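Local coordinates for conserved hypothetical secreted protein (Helicobacter pylori, PDB 4RNZ) that probably acts as a zinc-dependent peptidase of the M23 family that trims peptidoglycan and helps determine the shape of the bacterial cell, at residues 9-14 against 26-31; 192-197 against 298-303; 244-247 against 251-254; 253-258 against 262-267. One frame throughout, in Å; residues are numbered along the deposited sequence.

Contact 1 (9-14 against 26-31)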
# COMPACT_ATOMS: atom_id res chain seq x y z
N LEU A 9 -17.53 9.52 3.78
CA LEU A 9 -17.70 9.67 5.22
C LEU A 9 -16.41 9.49 6.05
O LEU A 9 -15.48 8.83 5.63
CB LEU A 9 -18.75 8.69 5.70
CG LEU A 9 -20.16 8.92 5.13
CD1 LEU A 9 -21.13 7.92 5.74
CD2 LEU A 9 -20.62 10.36 5.35
N THR A 10 -16.34 10.15 7.20
CA THR A 10 -15.38 9.82 8.23
C THR A 10 -16.03 8.77 9.15
O THR A 10 -17.21 8.48 9.02
CB THR A 10 -15.05 11.04 9.09
OG1 THR A 10 -16.28 11.63 9.55
CG2 THR A 10 -14.25 12.06 8.28
N LEU A 11 -15.27 8.21 10.08
CA LEU A 11 -15.85 7.29 11.05
C LEU A 11 -16.98 8.05 11.78
O LEU A 11 -18.10 7.59 11.88
CB LEU A 11 -14.78 6.77 12.01
CG LEU A 11 -15.29 5.95 13.19
CD1 LEU A 11 -16.11 4.74 12.72
CD2 LEU A 11 -14.14 5.53 14.09
N LEU A 12 -16.68 9.26 12.21
CA LEU A 12 -17.64 10.05 12.98
C LEU A 12 -18.91 10.32 12.17
O LEU A 12 -20.05 10.15 12.65
CB LEU A 12 -16.95 11.34 13.41
CG LEU A 12 -17.42 12.19 14.56
CD1 LEU A 12 -17.73 11.38 15.80
CD2 LEU A 12 -16.31 13.22 14.81
N GLY A 13 -18.73 10.72 10.92
CA GLY A 13 -19.85 10.90 10.02
C GLY A 13 -20.63 9.62 9.86
O GLY A 13 -21.84 9.67 9.79
N PHE A 14 -19.96 8.47 9.82
CA PHE A 14 -20.67 7.20 9.71
C PHE A 14 -21.49 6.92 10.98
O PHE A 14 -22.63 6.43 10.92
CB PHE A 14 -19.67 6.06 9.41
CG PHE A 14 -20.29 4.72 9.26
CD1 PHE A 14 -20.85 4.32 8.05
CD2 PHE A 14 -20.31 3.83 10.32
CE1 PHE A 14 -21.42 3.07 7.92
CE2 PHE A 14 -20.89 2.58 10.19
CZ PHE A 14 -21.45 2.19 9.00
N TYR A 26 -15.24 9.59 20.24
CA TYR A 26 -14.56 10.58 21.08
C TYR A 26 -13.80 9.93 22.21
O TYR A 26 -12.70 10.39 22.56
CB TYR A 26 -15.54 11.63 21.61
CG TYR A 26 -16.12 12.51 20.53
CD1 TYR A 26 -15.30 13.28 19.72
CD2 TYR A 26 -17.50 12.59 20.32
CE1 TYR A 26 -15.83 14.10 18.73
CE2 TYR A 26 -18.03 13.41 19.33
CZ TYR A 26 -17.19 14.15 18.54
OH TYR A 26 -17.71 14.97 17.55
N ASN A 27 -14.35 8.84 22.77
CA ASN A 27 -13.66 8.08 23.82
C ASN A 27 -12.44 7.32 23.39
O ASN A 27 -11.72 6.82 24.24
CB ASN A 27 -14.62 7.09 24.50
CG ASN A 27 -15.56 7.75 25.48
OD1 ASN A 27 -16.69 7.30 25.67
ND2 ASN A 27 -15.09 8.82 26.11
N LEU A 28 -12.19 7.17 22.09
CA LEU A 28 -11.01 6.44 21.66
C LEU A 28 -9.75 7.14 22.11
O LEU A 28 -9.72 8.38 22.15
CB LEU A 28 -10.99 6.30 20.14
CG LEU A 28 -12.11 5.45 19.55
CD1 LEU A 28 -12.15 5.50 18.02
CD2 LEU A 28 -12.01 4.01 20.04
N SER A 29 -8.72 6.36 22.39
CA SER A 29 -7.39 6.89 22.65
C SER A 29 -6.94 7.63 21.41
O SER A 29 -7.51 7.45 20.34
CB SER A 29 -6.43 5.75 22.94
OG SER A 29 -6.27 4.93 21.80
N SER A 30 -5.93 8.48 21.55
CA SER A 30 -5.48 9.24 20.39
C SER A 30 -4.81 8.31 19.36
O SER A 30 -4.86 8.58 18.16
CB SER A 30 -4.54 10.38 20.78
OG SER A 30 -3.46 9.86 21.49
N GLN A 31 -4.21 7.23 19.83
CA GLN A 31 -3.64 6.21 18.95
C GLN A 31 -4.75 5.53 18.15
O GLN A 31 -4.63 5.38 16.94
CB GLN A 31 -2.85 5.16 19.75
CG GLN A 31 -1.63 5.71 20.49
CD GLN A 31 -1.94 6.23 21.89
OE1 GLN A 31 -3.10 6.39 22.29
NE2 GLN A 31 -0.88 6.51 22.66
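L12 meets the phenol end of Y26 with both of its methyl groups. The two side chains stand at about a right angle to each other. L12 CG lies anti to the backbone N (chi1 -159°), which carries the branch toward the tyrosine. CD2 touches Y26 OH at 3.5 Å. CD1 comes obliquely onto the ring and lies 3.9 Å from Y26 CZ. Both methyl groups lie on the same side of the ring plane, CD1 toward CE2 and CD2 toward CE1, near the C-O bond. A second, looser touch lies beside it, where L11 CD2 is 4.4 Å from L28 CD1. L11 and L12 also rest on Y25 of helix 23-26. The contact joins the first turn of helix 11-17 to the end of helix 23-26 and the loop after it, a few residues before the zinc ligand E34. T10 and S29 cap helices 11-17 and 30-36 but do not touch across it; T10 OG1 accepts from G13 N at 3.0 Å. The chemistry is apolar, with methyl groups against a phenol and another leucine. Only 139 Å² is buried in all, so the direct contact adds only van der Waals packing, with no directional bond between the segments.

Contact 2 (192-197 against 298-303). With ZN (zinc ion), chain B.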
# COMPACT_ATOMS: atom_id res chain seq x y z
N GLU A 192 13.63 11.58 3.03
CA GLU A 192 14.35 12.36 4.05
C GLU A 192 13.44 12.56 5.22
O GLU A 192 12.24 12.77 5.05
CB GLU A 192 14.73 13.73 3.51
CG GLU A 192 15.90 13.70 2.57
CD GLU A 192 16.26 15.07 2.02
OE1 GLU A 192 15.56 16.08 2.28
OE2 GLU A 192 17.29 15.13 1.30
N THR A 193 14.00 12.52 6.42
CA THR A 193 13.27 12.80 7.62
C THR A 193 12.66 14.20 7.50
O THR A 193 13.38 15.13 7.22
CB THR A 193 14.22 12.74 8.81
OG1 THR A 193 14.76 11.43 8.90
CG2 THR A 193 13.51 13.08 10.06
N PRO A 194 11.33 14.33 7.71
CA PRO A 194 10.60 15.55 7.35
C PRO A 194 10.52 16.62 8.42
O PRO A 194 9.89 17.64 8.18
CB PRO A 194 9.18 15.03 7.05
CG PRO A 194 9.03 13.85 7.93
CD PRO A 194 10.41 13.23 8.04
N VAL A 195 11.13 16.39 9.58
CA VAL A 195 11.01 17.33 10.71
C VAL A 195 12.21 17.16 11.63
O VAL A 195 12.88 16.10 11.62
CB VAL A 195 9.70 17.08 11.50
CG1 VAL A 195 9.76 15.77 12.29
CG2 VAL A 195 9.37 18.23 12.42
N LYS A 196 12.53 18.20 12.40
CA LYS A 196 13.55 18.06 13.43
C LYS A 196 12.85 17.54 14.67
O LYS A 196 12.11 18.25 15.30
CB LYS A 196 14.24 19.39 13.76
CG LYS A 196 15.48 19.18 14.62
CD LYS A 196 16.67 18.87 13.73
CE LYS A 196 17.95 18.53 14.51
NZ LYS A 196 19.05 18.38 13.50
N TYR A 197 13.06 16.28 15.00
CA TYR A 197 12.36 15.68 16.12
C TYR A 197 13.27 15.59 17.32
O TYR A 197 14.49 15.52 17.14
CB TYR A 197 11.86 14.29 15.75
CG TYR A 197 12.92 13.29 15.41
CD1 TYR A 197 13.37 13.13 14.10
CD2 TYR A 197 13.44 12.45 16.39
CE1 TYR A 197 14.34 12.18 13.78
CE2 TYR A 197 14.40 11.49 16.10
CZ TYR A 197 14.84 11.36 14.79
OH TYR A 197 15.79 10.42 14.51
N PRO A 298 2.97 18.04 21.28
CA PRO A 298 2.96 18.13 19.82
C PRO A 298 3.81 17.05 19.15
O PRO A 298 4.85 16.65 19.67
CB PRO A 298 3.51 19.53 19.54
CG PRO A 298 4.29 19.89 20.76
CD PRO A 298 3.62 19.21 21.91
N HIS A 299 3.34 16.53 18.02
CA HIS A 299 4.11 15.60 17.19
C HIS A 299 3.65 15.64 15.74
O HIS A 299 2.55 16.08 15.44
CB HIS A 299 4.01 14.15 17.74
CG HIS A 299 2.64 13.55 17.64
ND1 HIS A 299 1.59 13.97 18.43
CD2 HIS A 299 2.15 12.56 16.85
CE1 HIS A 299 0.51 13.27 18.13
NE2 HIS A 299 0.82 12.41 17.17
N LEU A 300 4.52 15.21 14.84
CA LEU A 300 4.17 14.96 13.45
C LEU A 300 3.92 13.46 13.33
O LEU A 300 4.78 12.66 13.68
CB LEU A 300 5.31 15.36 12.52
CG LEU A 300 5.19 14.87 11.07
CD1 LEU A 300 3.98 15.54 10.42
CD2 LEU A 300 6.46 15.15 10.33
N HIS A 301 2.75 13.08 12.83
CA HIS A 301 2.54 11.70 12.41
C HIS A 301 2.93 11.64 10.93
O HIS A 301 2.34 12.35 10.12
CB HIS A 301 1.09 11.28 12.63
CG HIS A 301 0.77 9.96 12.01
ND1 HIS A 301 0.67 8.81 12.75
CD2 HIS A 301 0.57 9.59 10.73
CE1 HIS A 301 0.42 7.79 11.95
NE2 HIS A 301 0.35 8.24 10.71
N PHE A 302 3.93 10.82 10.60
CA PHE A 302 4.45 10.66 9.24
C PHE A 302 4.14 9.26 8.76
O PHE A 302 4.64 8.29 9.32
CB PHE A 302 5.97 10.93 9.19
CG PHE A 302 6.61 10.75 7.81
CD1 PHE A 302 6.05 11.29 6.66
CD2 PHE A 302 7.78 10.03 7.68
CE1 PHE A 302 6.64 11.12 5.42
CE2 PHE A 302 8.39 9.87 6.45
CZ PHE A 302 7.81 10.40 5.31
N GLY A 303 3.29 9.17 7.75
CA GLY A 303 2.87 7.88 7.20
C GLY A 303 3.28 7.67 5.75
O GLY A 303 3.28 8.61 4.96
ZN ZN B . 1.00 8.26 14.67
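H301 is the second histidine of the HxH motif of M23 peptidases, on strand 299-306, and residues 192-197 pack on the face of the strand that bears L300 and F302. P194 is the centre of the contact. Its CG sits over one face of the F302 ring, 4.0 Å from the centroid and only 12° off the ring normal, a CH-pi contact. The same CG touches L300 CD2 at 3.7 Å. V195 adds its CG1, which is 3.9 Å from L300 CD2, and the two side chains run past each other in opposite directions. L300 CD2 thus rests in the notch formed by the proline ring and the valine methyl. All four residues are buried and the contact is wholly apolar. H301 points to the other face of the strand. Its CG is anti to the backbone N (chi1 171°), and ND1 binds the zinc ion at 2.0 Å. E34, H219 and D223 complete the site. The contact thus backs the strand on the side away from the metal. Strand 299-306 lies between strands 222-225 and 260-267, and Y224 and Y264 from these neighbours also pack against P194. V289 of strand 285-289 touches V195.

Contact 3 (244-247 against 251-254)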
# COMPACT_ATOMS: atom_id res chain seq x y z
N GLY A 244 -6.16 19.19 4.29
CA GLY A 244 -7.27 19.71 5.07
C GLY A 244 -7.33 19.00 6.39
O GLY A 244 -6.29 18.55 6.89
N VAL A 245 -8.53 18.87 6.97
CA VAL A 245 -8.66 18.29 8.29
C VAL A 245 -9.26 16.89 8.16
O VAL A 245 -10.21 16.71 7.40
CB VAL A 245 -9.57 19.16 9.19
CG1 VAL A 245 -9.71 18.54 10.57
CG2 VAL A 245 -9.02 20.57 9.29
N LYS A 246 -8.70 15.93 8.89
CA LYS A 246 -9.30 14.59 9.01
C LYS A 246 -9.38 14.23 10.47
O LYS A 246 -8.37 14.27 11.20
CB LYS A 246 -8.47 13.54 8.25
CG LYS A 246 -8.69 13.62 6.75
CD LYS A 246 -8.15 12.42 5.98
CE LYS A 246 -8.59 12.49 4.53
NZ LYS A 246 -7.92 11.52 3.62
N ALA A 247 -10.58 13.87 10.94
CA ALA A 247 -10.75 13.54 12.33
C ALA A 247 -9.70 12.50 12.68
O ALA A 247 -9.58 11.51 11.98
CB ALA A 247 -12.15 12.98 12.57
N LYS A 251 -5.06 18.61 11.03
CA LYS A 251 -4.63 19.08 9.71
C LYS A 251 -3.59 18.14 9.12
O LYS A 251 -2.63 17.77 9.80
CB LYS A 251 -4.05 20.51 9.77
CG LYS A 251 -5.10 21.58 9.98
CD LYS A 251 -4.52 22.98 10.01
CE LYS A 251 -5.43 23.91 10.79
NZ LYS A 251 -4.84 25.27 10.76
N VAL A 252 -3.78 17.79 7.86
CA VAL A 252 -2.96 16.80 7.22
C VAL A 252 -2.76 17.13 5.73
O VAL A 252 -3.62 17.69 5.05
CB VAL A 252 -3.55 15.39 7.45
CG1 VAL A 252 -5.01 15.34 7.04
CG2 VAL A 252 -2.76 14.33 6.70
N VAL A 253 -1.57 16.81 5.25
CA VAL A 253 -1.25 16.90 3.83
C VAL A 253 -0.87 15.51 3.39
O VAL A 253 -0.16 14.79 4.11
CB VAL A 253 -0.01 17.81 3.60
CG1 VAL A 253 0.48 17.71 2.15
CG2 VAL A 253 -0.32 19.24 3.98
N GLU A 254 -1.34 15.14 2.20
CA GLU A 254 -1.04 13.87 1.58
C GLU A 254 -0.43 14.18 0.24
O GLU A 254 -0.93 15.02 -0.49
CB GLU A 254 -2.31 13.01 1.43
CG GLU A 254 -3.04 12.82 2.76
CD GLU A 254 -4.14 11.76 2.70
OE1 GLU A 254 -4.38 11.23 1.60
OE2 GLU A 254 -4.75 11.47 3.76
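V252, K246 and G244 bury the most surface in this short antiparallel pairing of the M23 domain. It lies at the turn end of the beta hairpin whose arms are strands 238-243 and 252-257, where the chain turns a corner at G244 and K251. G244 and V252 form a hydrogen-bonded pair. G244 N donates to V252 O at 3.0 Å, and V252 N donates to G244 O at 2.8 Å. The next pair, V245 with K251, is non-hydrogen-bonded, with CA atoms 4.3 Å apart. On that face V245 CG2 rests loosely on K251 CG, while K251 NZ bonds to S268 O. V252 turns to the other face. Its CG1 stands between the backbone N and the carbonyl carbon (chi1 53°), which brings it within 3.5 Å of G244 O and 4.1 Å of K246 CG. K246 extends its chain past this methyl group toward E254 and makes a cation-pi contact with F242. E254 has two basic partners, since OE1 is bridged to R261 NE. This double grip would probably favour the charged form of the buried carboxylate. K246 NZ forms a salt bridge with E254 OE2 at 3.2 Å, from above the carboxylate plane, 44° out of it.

Contact 4 (253-258 against 262-267)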
# COMPACT_ATOMS: atom_id res chain seq x y z
N VAL A 253 -1.57 16.81 5.25
CA VAL A 253 -1.25 16.90 3.83
C VAL A 253 -0.87 15.51 3.39
O VAL A 253 -0.16 14.79 4.11
CB VAL A 253 -0.01 17.81 3.60
CG1 VAL A 253 0.48 17.71 2.15
CG2 VAL A 253 -0.32 19.24 3.98
N GLU A 254 -1.34 15.14 2.20
CA GLU A 254 -1.04 13.87 1.58
C GLU A 254 -0.43 14.18 0.24
O GLU A 254 -0.93 15.02 -0.49
CB GLU A 254 -2.31 13.01 1.43
CG GLU A 254 -3.04 12.82 2.76
CD GLU A 254 -4.14 11.76 2.70
OE1 GLU A 254 -4.38 11.23 1.60
OE2 GLU A 254 -4.75 11.47 3.76
N ILE A 255 0.69 13.52 -0.03
CA ILE A 255 1.45 13.71 -1.25
C ILE A 255 1.64 12.36 -1.92
O ILE A 255 1.90 11.36 -1.24
CB ILE A 255 2.82 14.35 -0.94
CG1 ILE A 255 2.63 15.82 -0.56
CG2 ILE A 255 3.78 14.21 -2.12
CD1 ILE A 255 3.73 16.39 0.33
N HIS A 256 1.52 12.33 -3.25
CA HIS A 256 1.68 11.11 -4.03
C HIS A 256 2.88 11.17 -4.94
O HIS A 256 3.16 12.21 -5.57
CB HIS A 256 0.46 10.87 -4.91
CG HIS A 256 -0.80 10.68 -4.16
ND1 HIS A 256 -1.44 11.72 -3.51
CD2 HIS A 256 -1.56 9.59 -3.95
CE1 HIS A 256 -2.53 11.27 -2.92
NE2 HIS A 256 -2.64 9.98 -3.19
N LEU A 257 3.58 10.05 -5.03
CA LEU A 257 4.73 9.90 -5.90
C LEU A 257 4.80 8.45 -6.30
O LEU A 257 5.02 7.57 -5.45
CB LEU A 257 6.04 10.32 -5.19
CG LEU A 257 7.30 10.22 -6.06
CD1 LEU A 257 7.28 11.24 -7.19
CD2 LEU A 257 8.56 10.38 -5.23
N ASN A 258 4.65 8.19 -7.60
CA ASN A 258 4.61 6.83 -8.12
C ASN A 258 3.60 6.01 -7.30
O ASN A 258 2.48 6.45 -7.13
CB ASN A 258 6.01 6.21 -8.15
CG ASN A 258 6.99 7.01 -9.02
OD1 ASN A 258 6.59 7.85 -9.82
ND2 ASN A 258 8.26 6.73 -8.86
N LEU A 262 2.22 9.65 0.90
CA LEU A 262 2.95 10.11 2.09
C LEU A 262 2.05 11.06 2.87
O LEU A 262 1.51 12.00 2.32
CB LEU A 262 4.27 10.81 1.68
CG LEU A 262 5.31 9.91 0.98
CD1 LEU A 262 5.14 9.95 -0.54
CD2 LEU A 262 6.73 10.33 1.30
N VAL A 263 1.89 10.78 4.16
CA VAL A 263 0.92 11.48 5.02
C VAL A 263 1.65 12.24 6.12
O VAL A 263 2.48 11.67 6.80
CB VAL A 263 -0.02 10.44 5.65
CG1 VAL A 263 -0.87 11.04 6.77
CG2 VAL A 263 -0.88 9.80 4.57
N TYR A 264 1.30 13.51 6.30
CA TYR A 264 1.92 14.38 7.29
C TYR A 264 0.82 15.00 8.13
O TYR A 264 0.17 15.92 7.65
CB TYR A 264 2.66 15.50 6.58
CG TYR A 264 3.71 15.03 5.62
CD1 TYR A 264 3.37 14.64 4.34
CD2 TYR A 264 5.04 14.99 6.00
CE1 TYR A 264 4.35 14.19 3.45
CE2 TYR A 264 6.01 14.56 5.12
CZ TYR A 264 5.67 14.18 3.84
OH TYR A 264 6.64 13.73 2.99
N ALA A 265 0.63 14.52 9.35
CA ALA A 265 -0.56 14.87 10.13
C ALA A 265 -0.24 15.56 11.46
O ALA A 265 0.87 15.48 11.98
CB ALA A 265 -1.40 13.62 10.40
N HIS A 266 -1.29 16.18 11.98
CA HIS A 266 -1.32 16.97 13.19
C HIS A 266 -0.69 18.35 13.02
O HIS A 266 -0.12 18.88 13.95
CB HIS A 266 -0.68 16.22 14.37
CG HIS A 266 -1.31 14.89 14.65
ND1 HIS A 266 -2.61 14.77 15.09
CD2 HIS A 266 -0.83 13.63 14.54
CE1 HIS A 266 -2.90 13.49 15.24
NE2 HIS A 266 -1.84 12.78 14.90
N MET A 267 -0.80 18.93 11.84
CA MET A 267 -0.15 20.19 11.57
C MET A 267 -0.89 21.33 12.27
O MET A 267 -2.10 21.26 12.47
CB MET A 267 -0.10 20.46 10.08
CG MET A 267 0.70 19.47 9.28
SD MET A 267 1.07 20.19 7.69
CE MET A 267 1.75 18.72 6.94
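Y264 CG lies anti to its own carbonyl carbon (chi1 -58°). With I255 CG1 turned the same way (chi1 -72°) and CD1 extended beyond it, I255 CD1 comes obliquely to the tyrosine ring, 3.9 Å from Y264 CE1. The ring edge meets a backbone atom instead: V253 O lies in the ring plane, 3.5 Å from Y264 CD1. The same oxygen accepts from Y264 N at 2.9 Å. Farther along this face, M267 reaches back with an extended chain, and its CE touches V253 CG2 at 3.6 Å. On the other face, E254 and V263 lie side by side and point the same way. Their closest atoms, E254 CG and V263 CG2, are 4.1 Å apart.

The backbones form a beta hairpin. V253 with Y264 and I255 with L262 are hydrogen-bonded pairs, each with two bonds, and E254 with V263 is the non-hydrogen-bonded pair between them. The axes of strands 253-257 and 262-265 come within 4.8 Å and are nearly antiparallel, at 165°. At the far end of the Y264 ring, OH accepts from A235 N. All seven touching residues are buried. Strand 252-257 is flanked on its other edge by strand 238-243, and strand 260-267 by strand 299-306, which carries the zinc ligand H301. I286 of strand 285-289 packs against both I255 and Y264.

Overall arrangement
Contacts 2, 3 and 4 all reach one sheet of the M23 domain, contact 2 through strand 299-306 with a loop packed on it. Contacts 3 and 4 share V253 and E254, and their centres are 9 Å apart. Contact 4 is joined to contact 2 by strand bonds, with G303 O 2.7 Å from V263 N and H301 O 2.9 Å from A265 N. Contact 2 holds the zinc ligand H301, whose side chain is about 4 Å from that of V263 in contact 4. Contact 1 lies in the N-terminal domain and touches none of the others; its centre is about 14 Å from that of contact 3. It precedes E34, through which that domain reaches the zinc ion.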